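Long-range contacts in 4-amino-4-deoxychorismate lyase (Legionella pneumophila, PDB 3LUL), which belongs to the class IV aminotransferase family of pyridoxal-phosphate enzymes and holds its cofactor covalently bound: residues I242-S247 against K262-L267; P15-D20 against Q107-T112; N36-S41 against N80-G85. All blocks are in the same frame, centred on the assembly; numbering follows the deposited sequence.

Contact 1: I242-S247 against K262-L267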
loop_
_atom_site.group_PDB
_atom_site.type_symbol
_atom_site.label_atom_id
_atom_site.label_comp_id
_atom_site.label_asym_id
_atom_site.label_seq_id
_atom_site.Cartn_x
_atom_site.Cartn_y
_atom_site.Cartn_z
ATOM N N ILE B 242 0.932 7.988 -24.924
ATOM C CA ILE B 242 1.965 8.959 -24.664
ATOM C C ILE B 242 1.303 10.275 -24.253
ATOM O O ILE B 242 0.380 10.769 -24.946
ATOM C CB ILE B 242 2.867 9.157 -25.920
ATOM C CG1 ILE B 242 3.758 7.938 -26.109
ATOM C CG2 ILE B 242 3.693 10.443 -25.798
ATOM C CD1 ILE B 242 4.595 7.941 -27.378
ATOM N N ARG B 243 1.800 10.844 -23.158
ATOM C CA ARG B 243 1.333 12.131 -22.635
ATOM C C ARG B 243 2.548 13.047 -22.572
ATOM O O ARG B 243 3.592 12.702 -21.994
ATOM C CB ARG B 243 0.712 11.942 -21.261
ATOM C CG ARG B 243 0.073 13.192 -20.625
ATOM C CD ARG B 243 -1.433 13.341 -20.960
ATOM N NE ARG B 243 -1.966 14.652 -20.522
ATOM C CZ ARG B 243 -2.655 14.883 -19.396
ATOM N NH1 ARG B 243 -2.908 13.908 -18.524
ATOM N NH2 ARG B 243 -3.066 16.119 -19.103
ATOM N N ARG B 244 2.414 14.221 -23.189
ATOM C CA ARG B 244 3.516 15.167 -23.244
ATOM C C ARG B 244 3.632 15.870 -21.914
ATOM O O ARG B 244 2.624 16.104 -21.248
ATOM C CB ARG B 244 3.280 16.187 -24.371
ATOM C CG ARG B 244 3.232 15.576 -25.757
ATOM C CD ARG B 244 2.675 16.563 -26.771
ATOM N NE ARG B 244 2.328 15.902 -28.039
ATOM C CZ ARG B 244 3.127 15.748 -29.104
ATOM N NH1 ARG B 244 4.366 16.225 -29.127
ATOM N NH2 ARG B 244 2.666 15.119 -30.186
ATOM N N VAL B 245 4.864 16.200 -21.540
ATOM C CA VAL B 245 5.157 16.894 -20.275
ATOM C C VAL B 245 5.571 18.343 -20.551
ATOM O O VAL B 245 6.506 18.604 -21.297
ATOM C CB VAL B 245 6.237 16.156 -19.461
ATOM C CG1 VAL B 245 6.668 16.972 -18.197
ATOM C CG2 VAL B 245 5.749 14.756 -19.054
ATOM N N LEU B 246 4.828 19.269 -19.959
ATOM C CA LEU B 246 5.074 20.702 -20.088
ATOM C C LEU B 246 6.140 21.169 -19.119
ATOM O O LEU B 246 6.939 22.033 -19.455
ATOM C CB LEU B 246 3.783 21.509 -19.879
ATOM C CG LEU B 246 3.891 23.053 -19.917
ATOM C CD1 LEU B 246 4.497 23.567 -21.217
ATOM C CD2 LEU B 246 2.522 23.681 -19.689
ATOM N N SER B 247 6.167 20.604 -17.922
ATOM C CA SER B 247 7.069 21.092 -16.894
ATOM C C SER B 247 7.319 20.103 -15.778
ATOM O O SER B 247 6.454 19.285 -15.483
ATOM C CB SER B 247 6.546 22.399 -16.285
ATOM O OG SER B 247 5.275 22.242 -15.646
ATOM N N LYS B 262 6.141 10.300 -34.141
ATOM C CA LYS B 262 6.387 8.974 -34.698
ATOM C C LYS B 262 5.942 7.864 -33.726
ATOM O O LYS B 262 5.285 6.910 -34.122
ATOM C CB LYS B 262 7.870 8.782 -35.049
ATOM C CG LYS B 262 8.125 7.408 -35.667
ATOM C CD LYS B 262 9.420 7.305 -36.452
ATOM C CE LYS B 262 9.469 5.979 -37.223
ATOM N NZ LYS B 262 10.731 5.767 -37.966
ATOM N N LEU B 263 6.331 7.975 -32.466
ATOM C CA LEU B 263 5.961 6.965 -31.474
ATOM C C LEU B 263 4.440 6.892 -31.239
ATOM O O LEU B 263 3.888 5.794 -31.154
ATOM C CB LEU B 263 6.737 7.177 -30.186
ATOM C CG LEU B 263 8.247 6.936 -30.337
ATOM C CD1 LEU B 263 8.910 7.265 -29.023
ATOM C CD2 LEU B 263 8.590 5.508 -30.797
ATOM N N ILE B 264 3.759 8.037 -31.210
ATOM C CA ILE B 264 2.291 8.056 -31.138
ATOM C C ILE B 264 1.674 7.295 -32.321
ATOM O O ILE B 264 0.766 6.438 -32.143
ATOM C CB ILE B 264 1.738 9.500 -31.114
ATOM C CG1 ILE B 264 2.045 10.132 -29.758
ATOM C CG2 ILE B 264 0.213 9.511 -31.425
ATOM C CD1 ILE B 264 1.774 11.611 -29.692
ATOM N N PHE B 265 2.203 7.553 -33.509
ATOM C CA PHE B 265 1.712 6.873 -34.692
ATOM C C PHE B 265 1.885 5.370 -34.556
ATOM O O PHE B 265 0.934 4.614 -34.765
ATOM C CB PHE B 265 2.387 7.390 -35.973
ATOM C CG PHE B 265 1.962 6.624 -37.214
ATOM C CD1 PHE B 265 2.619 5.467 -37.582
ATOM C CD2 PHE B 265 0.898 7.057 -37.988
ATOM C CE1 PHE B 265 2.234 4.756 -38.704
ATOM C CE2 PHE B 265 0.513 6.346 -39.122
ATOM C CZ PHE B 265 1.185 5.193 -39.468
ATOM N N LEU B 266 3.088 4.934 -34.175
ATOM C CA LEU B 266 3.380 3.507 -34.095
ATOM C C LEU B 266 2.538 2.779 -33.031
ATOM O O LEU B 266 1.975 1.709 -33.297
ATOM C CB LEU B 266 4.875 3.287 -33.867
ATOM C CG LEU B 266 5.786 3.696 -35.023
ATOM C CD1 LEU B 266 7.236 3.635 -34.600
ATOM C CD2 LEU B 266 5.493 2.820 -36.255
ATOM N N LEU B 267 2.417 3.379 -31.853
ATOM C CA LEU B 267 1.579 2.794 -30.797
ATOM C C LEU B 267 0.142 2.684 -31.289
ATOM O O LEU B 267 -0.508 1.696 -31.009
ATOM C CB LEU B 267 1.617 3.588 -29.488
ATOM C CG LEU B 267 2.955 3.640 -28.744
ATOM C CD1 LEU B 267 2.835 4.659 -27.599
ATOM C CD2 LEU B 267 3.442 2.281 -28.209
#

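Contact 2: P15-D20 against Q107-T112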
loop_
_atom_site.group_PDB
_atom_site.type_symbol
_atom_site.label_atom_id
_atom_site.label_comp_id
_atom_site.label_asym_id
_atom_site.label_seq_id
_atom_site.Cartn_x
_atom_site.Cartn_y
_atom_site.Cartn_z
ATOM N N PRO B 15 -20.486 -6.917 -8.877
ATOM C CA PRO B 15 -19.838 -7.738 -7.858
ATOM C C PRO B 15 -18.839 -6.941 -7.028
ATOM O O PRO B 15 -18.297 -5.935 -7.512
ATOM C CB PRO B 15 -19.109 -8.811 -8.681
ATOM C CG PRO B 15 -18.827 -8.177 -9.970
ATOM C CD PRO B 15 -19.914 -7.148 -10.215
ATOM N N SER B 16 -18.600 -7.386 -5.792
ATOM C CA SER B 16 -17.458 -6.897 -5.011
ATOM C C SER B 16 -16.846 -8.011 -4.158
ATOM O O SER B 16 -17.307 -9.141 -4.186
ATOM C CB SER B 16 -17.862 -5.723 -4.118
ATOM O OG SER B 16 -16.714 -4.959 -3.700
ATOM N N PHE B 17 -15.809 -7.652 -3.407
ATOM C CA PHE B 17 -15.074 -8.585 -2.555
ATOM C C PHE B 17 -15.649 -8.581 -1.138
ATOM O O PHE B 17 -16.055 -7.537 -0.643
ATOM C CB PHE B 17 -13.607 -8.186 -2.519
ATOM C CG PHE B 17 -12.946 -8.164 -3.882
ATOM C CD1 PHE B 17 -12.614 -9.342 -4.530
ATOM C CD2 PHE B 17 -12.637 -6.943 -4.501
ATOM C CE1 PHE B 17 -11.993 -9.317 -5.770
ATOM C CE2 PHE B 17 -12.000 -6.910 -5.719
ATOM C CZ PHE B 17 -11.689 -8.099 -6.371
ATOM N N GLY B 18 -15.674 -9.739 -0.484
ATOM C CA GLY B 18 -16.280 -9.866 0.845
ATOM C C GLY B 18 -15.288 -9.330 1.878
ATOM O O GLY B 18 -14.100 -9.206 1.605
ATOM N N ILE B 19 -15.774 -9.042 3.075
ATOM C CA ILE B 19 -14.960 -8.316 4.057
ATOM C C ILE B 19 -13.831 -9.187 4.623
ATOM O O ILE B 19 -12.878 -8.670 5.147
ATOM C CB ILE B 19 -15.844 -7.789 5.204
ATOM C CG1 ILE B 19 -15.121 -6.683 5.996
ATOM C CG2 ILE B 19 -16.308 -8.939 6.075
ATOM C CD1 ILE B 19 -14.721 -5.482 5.147
ATOM N N ASP B 20 -13.951 -10.500 4.499
ATOM C CA ASP B 20 -12.878 -11.440 4.885
ATOM C C ASP B 20 -11.784 -11.636 3.818
ATOM O O ASP B 20 -10.889 -12.471 4.002
ATOM C CB ASP B 20 -13.483 -12.804 5.247
ATOM C CG ASP B 20 -14.229 -13.464 4.059
ATOM O OD1 ASP B 20 -14.547 -12.759 3.065
ATOM O OD2 ASP B 20 -14.525 -14.686 4.118
ATOM N N GLN B 107 -9.827 -14.326 -6.270
ATOM C CA GLN B 107 -11.067 -13.832 -6.818
ATOM C C GLN B 107 -10.682 -12.783 -7.843
ATOM O O GLN B 107 -9.793 -11.988 -7.618
ATOM C CB GLN B 107 -11.942 -13.249 -5.710
ATOM C CG GLN B 107 -12.017 -14.116 -4.433
ATOM C CD GLN B 107 -13.008 -15.238 -4.551
ATOM O OE1 GLN B 107 -14.168 -15.004 -4.893
ATOM N NE2 GLN B 107 -12.567 -16.477 -4.276
ATOM N N LEU B 108 -11.340 -12.814 -8.981
ATOM C CA LEU B 108 -11.079 -11.881 -10.039
ATOM C C LEU B 108 -12.375 -11.140 -10.350
ATOM O O LEU B 108 -13.443 -11.783 -10.465
ATOM C CB LEU B 108 -10.581 -12.670 -11.225
ATOM C CG LEU B 108 -9.988 -12.025 -12.456
ATOM C CD1 LEU B 108 -8.912 -10.957 -12.115
ATOM C CD2 LEU B 108 -9.444 -13.143 -13.331
ATOM N N ILE B 109 -12.305 -9.807 -10.435
ATOM C CA ILE B 109 -13.423 -8.975 -10.876
ATOM C C ILE B 109 -12.992 -8.114 -12.072
ATOM O O ILE B 109 -11.895 -7.551 -12.084
ATOM C CB ILE B 109 -13.982 -8.099 -9.739
ATOM C CG1 ILE B 109 -14.649 -8.992 -8.682
ATOM C CG2 ILE B 109 -14.985 -6.999 -10.267
ATOM C CD1 ILE B 109 -15.181 -8.215 -7.440
ATOM N N PHE B 110 -13.860 -8.051 -13.084
ATOM C CA PHE B 110 -13.676 -7.136 -14.220
ATOM C C PHE B 110 -14.717 -6.034 -14.227
ATOM O O PHE B 110 -15.905 -6.281 -13.986
ATOM C CB PHE B 110 -13.804 -7.880 -15.542
ATOM C CG PHE B 110 -12.844 -9.007 -15.703
ATOM C CD1 PHE B 110 -11.601 -8.776 -16.300
ATOM C CD2 PHE B 110 -13.184 -10.307 -15.309
ATOM C CE1 PHE B 110 -10.709 -9.818 -16.486
ATOM C CE2 PHE B 110 -12.296 -11.352 -15.498
ATOM C CZ PHE B 110 -11.065 -11.111 -16.092
ATOM N N GLN B 111 -14.266 -4.820 -14.489
ATOM C CA GLN B 111 -15.150 -3.652 -14.585
ATOM C C GLN B 111 -14.757 -2.784 -15.770
ATOM O O GLN B 111 -13.578 -2.531 -15.984
ATOM C CB GLN B 111 -15.045 -2.809 -13.323
ATOM C CG GLN B 111 -15.713 -3.451 -12.113
ATOM C CD GLN B 111 -17.245 -3.513 -12.223
ATOM O OE1 GLN B 111 -17.848 -4.600 -12.300
ATOM N NE2 GLN B 111 -17.879 -2.350 -12.214
ATOM N N THR B 112 -15.754 -2.343 -16.524
ATOM C CA THR B 112 -15.520 -1.472 -17.667
ATOM C C THR B 112 -15.738 -0.033 -17.233
ATOM O O THR B 112 -16.410 0.271 -16.221
ATOM C CB THR B 112 -16.451 -1.764 -18.873
ATOM O OG1 THR B 112 -17.822 -1.488 -18.525
ATOM C CG2 THR B 112 -16.325 -3.178 -19.315
#

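Contact 3: N36-S41 against N80-G85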
loop_
_atom_site.group_PDB
_atom_site.type_symbol
_atom_site.label_atom_id
_atom_site.label_comp_id
_atom_site.label_asym_id
_atom_site.label_seq_id
_atom_site.Cartn_x
_atom_site.Cartn_y
_atom_site.Cartn_z
ATOM N N ASN B 36 -10.124 -0.651 -27.579
ATOM C CA ASN B 36 -10.199 0.104 -28.829
ATOM C C ASN B 36 -11.070 -0.656 -29.804
ATOM O O ASN B 36 -10.831 -1.815 -30.064
ATOM C CB ASN B 36 -8.814 0.290 -29.480
ATOM C CG ASN B 36 -7.784 0.927 -28.557
ATOM O OD1 ASN B 36 -7.910 2.087 -28.163
ATOM N ND2 ASN B 36 -6.712 0.186 -28.255
ATOM N N SER B 37 -12.109 -0.017 -30.321
ATOM C CA SER B 37 -13.010 -0.619 -31.295
ATOM C C SER B 37 -13.548 -1.978 -30.829
ATOM O O SER B 37 -13.616 -2.944 -31.599
ATOM C CB SER B 37 -12.343 -0.683 -32.672
ATOM O OG SER B 37 -11.737 0.564 -33.021
ATOM N N SER B 38 -13.914 -2.019 -29.547
ATOM C CA SER B 38 -14.519 -3.171 -28.874
ATOM C C SER B 38 -13.554 -4.325 -28.654
ATOM O O SER B 38 -13.989 -5.418 -28.317
ATOM C CB SER B 38 -15.748 -3.677 -29.623
ATOM O OG SER B 38 -16.619 -2.600 -29.887
ATOM N N LYS B 39 -12.272 -4.071 -28.858
ATOM C CA LYS B 39 -11.216 -5.074 -28.666
ATOM C C LYS B 39 -10.245 -4.668 -27.542
ATOM O O LYS B 39 -9.717 -3.554 -27.547
ATOM C CB LYS B 39 -10.447 -5.281 -29.965
ATOM C CG LYS B 39 -11.280 -5.989 -31.051
ATOM C CD LYS B 39 -10.667 -5.802 -32.443
ATOM C CE LYS B 39 -11.356 -6.677 -33.509
ATOM N NZ LYS B 39 -11.549 -5.947 -34.812
ATOM N N PRO B 40 -9.977 -5.587 -26.600
ATOM C CA PRO B 40 -8.955 -5.275 -25.598
ATOM C C PRO B 40 -7.561 -5.245 -26.232
ATOM O O PRO B 40 -7.154 -6.182 -26.894
ATOM C CB PRO B 40 -9.094 -6.412 -24.561
ATOM C CG PRO B 40 -9.705 -7.518 -25.281
ATOM C CD PRO B 40 -10.522 -6.944 -26.417
ATOM N N SER B 41 -6.854 -4.151 -26.015
ATOM C CA SER B 41 -5.513 -3.942 -26.497
ATOM C C SER B 41 -4.480 -4.647 -25.591
ATOM O O SER B 41 -4.428 -4.431 -24.365
ATOM C CB SER B 41 -5.266 -2.439 -26.472
ATOM O OG SER B 41 -3.978 -2.088 -26.895
ATOM N N ASN B 80 -21.510 -2.703 -23.807
ATOM C CA ASN B 80 -21.548 -1.938 -25.045
ATOM C C ASN B 80 -20.373 -0.988 -25.259
ATOM O O ASN B 80 -20.519 0.102 -25.810
ATOM C CB ASN B 80 -22.904 -1.212 -25.148
ATOM C CG ASN B 80 -24.068 -2.189 -25.105
ATOM O OD1 ASN B 80 -24.223 -3.019 -26.010
ATOM N ND2 ASN B 80 -24.862 -2.132 -24.027
ATOM N N LEU B 81 -19.190 -1.423 -24.855
ATOM C CA LEU B 81 -18.000 -0.605 -24.967
ATOM C C LEU B 81 -17.448 -0.663 -26.395
ATOM O O LEU B 81 -17.420 -1.745 -27.039
ATOM C CB LEU B 81 -16.968 -1.099 -23.953
ATOM C CG LEU B 81 -15.981 -0.155 -23.301
ATOM C CD1 LEU B 81 -16.693 0.903 -22.482
ATOM C CD2 LEU B 81 -15.012 -0.998 -22.447
ATOM N N TYR B 82 -17.043 0.491 -26.919
ATOM C CA TYR B 82 -16.300 0.538 -28.172
ATOM C C TYR B 82 -14.910 1.018 -27.841
ATOM O O TYR B 82 -13.974 0.212 -27.837
ATOM C CB TYR B 82 -17.018 1.383 -29.223
ATOM C CG TYR B 82 -16.422 1.341 -30.636
ATOM C CD1 TYR B 82 -16.852 0.382 -31.578
ATOM C CD2 TYR B 82 -15.479 2.286 -31.047
ATOM C CE1 TYR B 82 -16.323 0.355 -32.878
ATOM C CE2 TYR B 82 -14.959 2.278 -32.365
ATOM C CZ TYR B 82 -15.376 1.306 -33.263
ATOM O OH TYR B 82 -14.858 1.323 -34.556
ATOM N N HIS B 83 -14.754 2.304 -27.524
ATOM C CA HIS B 83 -13.511 2.798 -26.945
ATOM C C HIS B 83 -13.723 2.971 -25.441
ATOM O O HIS B 83 -14.765 3.456 -24.988
ATOM C CB HIS B 83 -13.093 4.143 -27.515
ATOM C CG HIS B 83 -12.857 4.151 -28.993
ATOM N ND1 HIS B 83 -12.340 3.072 -29.677
ATOM C CD2 HIS B 83 -13.000 5.144 -29.905
ATOM C CE1 HIS B 83 -12.214 3.384 -30.954
ATOM N NE2 HIS B 83 -12.598 4.638 -31.119
ATOM N N GLY B 84 -12.717 2.624 -24.664
ATOM C CA GLY B 84 -12.794 2.797 -23.192
ATOM C C GLY B 84 -11.758 1.953 -22.490
ATOM O O GLY B 84 -10.689 1.701 -23.049
ATOM N N GLY B 85 -12.066 1.539 -21.262
ATOM C CA GLY B 85 -11.163 0.695 -20.500
ATOM C C GLY B 85 -11.818 -0.436 -19.768
ATOM O O GLY B 85 -13.038 -0.422 -19.519
#

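Contact 1: I242-S247 against K262-L267
A helix laid against the end of a sheet strand brings Ile242 into contact with Leu263, Ile264 and Leu267. Strand 241-248 belongs to the large mixed sheet, and helix 258-269, the last helix of the chain, runs nearly antiparallel to it: the axes of the two short segments are 163° apart and approach to 9.8 Å. Ile242, at the start of the strand segment, points at the helix and makes most of the contact. Its CG1 arm lies anti to the carbonyl carbon (chi1 -73°) and continues extended, which carries CD1 to the helix surface, 3.6 Å from CB of Leu263. Leu267, one helical turn further on, crosses this arm at about a right angle, its CD1 methyl 3.7 Å from Ile242 CG1. Ile264 closes in from the flank, with its CG1 4.0 Å from Ile242 CB. Thr236 and Phe234 of the adjoining strand and Leu206 of helix 201-212 extend this apolar layer around Ile242. Two residues along, Arg244 reaches toward the helix by an extended chain. A salt bridge from its NH2 to Asp261 and a hydrogen bond from its NH1 to the carbonyl of Val255 hold the guanidinium in position across the aliphatic end of Ile264. The CD1 methyl of Ile264 meets the group obliquely, 3.7 Å from Arg244 NH2.

Contact 2: P15-D20 against Q107-T112
CH-pi and apolar packing join Phe17 and Pro15 to Ile109, where the loop that follows strand 4-6 passes over strand 106-113 of the five-stranded sheet. In the CH-pi contact, the CD1 methyl of Ile109 sits over the middle of the Phe17 ring, 3.7 Å from its centroid and 12° off the normal. The extended CG1 arm of Ile109 (chi2 177°) delivers this methyl, and the phenyl ring comes to meet it from the opposite direction. Plain apolar packing surrounds it: the same CD1 lies 3.6 Å from CA of Ser16, while the other branch of Ile109 lays CG2 4.0 Å from Pro15 CG. Edge contacts come from Gln107, whose CB lies in the plane of the phenyl ring, 3.9 Å from Phe17 CE1; its chain then bends away, with OE1 bonded to Arg5 and NE2 to the Val105 carbonyl. Ile89 and Ser91 of strand 84-91 also touch the phenyl side chain. One pair of polar bonds crosses the dimer interface: Ser16 OG bonds to the carbonyl oxygen of Phe17 of the second subunit, and the reciprocal bond is made as well. With no hydrogen bond between the two segments, their contact rests on van der Waals and CH-pi packing centred on Ile109, while Ser16 OG and the Phe17 carbonyl bond to the second subunit.

Contact 3: N36-S41 against N80-G85
A beta hairpin with a two-residue loop, a type I' turn from Asn36 to Lys39 joining strands 28-36 and 39-40, is gripped at Ser37 and Ser38 by Leu81, Tyr82 and His83, in the connection from helix 65-78 into strand 84-91. Asn36 and Lys39 pair by backbone bonds in both directions, and the two serines between them take the positive phi values of this turn. Three hydrogen bonds hold the turn. Ser38 N gives a short one to Tyr82 O (2.8 Å), rising from the carbonyl plane. Ser38 OG donates to Leu81 O over 3.1 Å, lying in the carbonyl plane on a lone pair. Ser37 N bonds to His83 ND1 at 3.2 Å in a nearly straight line (168°), with the donor tilted 16° out of the imidazole plane, and ND1 thus acts as acceptor there. Pointing CG of Tyr82 anti to its backbone N (chi1 -172°) swings the phenol over the turn, where one face covers Ser37 CA, 3.5 Å from the ring centroid, in a CH-pi contact. Segment 80-85 begins at the Schellman motif that ends helix 65-78, with Asn80 as its C-prime residue; Ile76 of that helix touches Ser38. The two aromatic neighbours also meet each other: Tyr82 CD2 stands 3.4 Å above the plane of the His83 ring.

Contacts 2 and 3 belong to one five-stranded sheet in the N-terminal part of the chain, and contact 1 to the larger mixed sheet that follows. Contact 3 is nested in the chain loop closed by contact 2; contact 1 opens only after both. The centres of contacts 2 and 3 are about 21 Å apart, yet they touch through the neighbouring strands 84-91 and 106-113, where Thr112 CB packs 3.7 Å from Gly85 O. Contact 1 lies about 34 Å from contact 2, centre to centre, on the opposite side of the chain's centre. Contacts 1 and 3 are also about 21 Å apart between centres, their nearest atoms about 7 Å, without touching. Of the three, contact 2 alone meets the second subunit, tying the smaller sheet to the dimer interface.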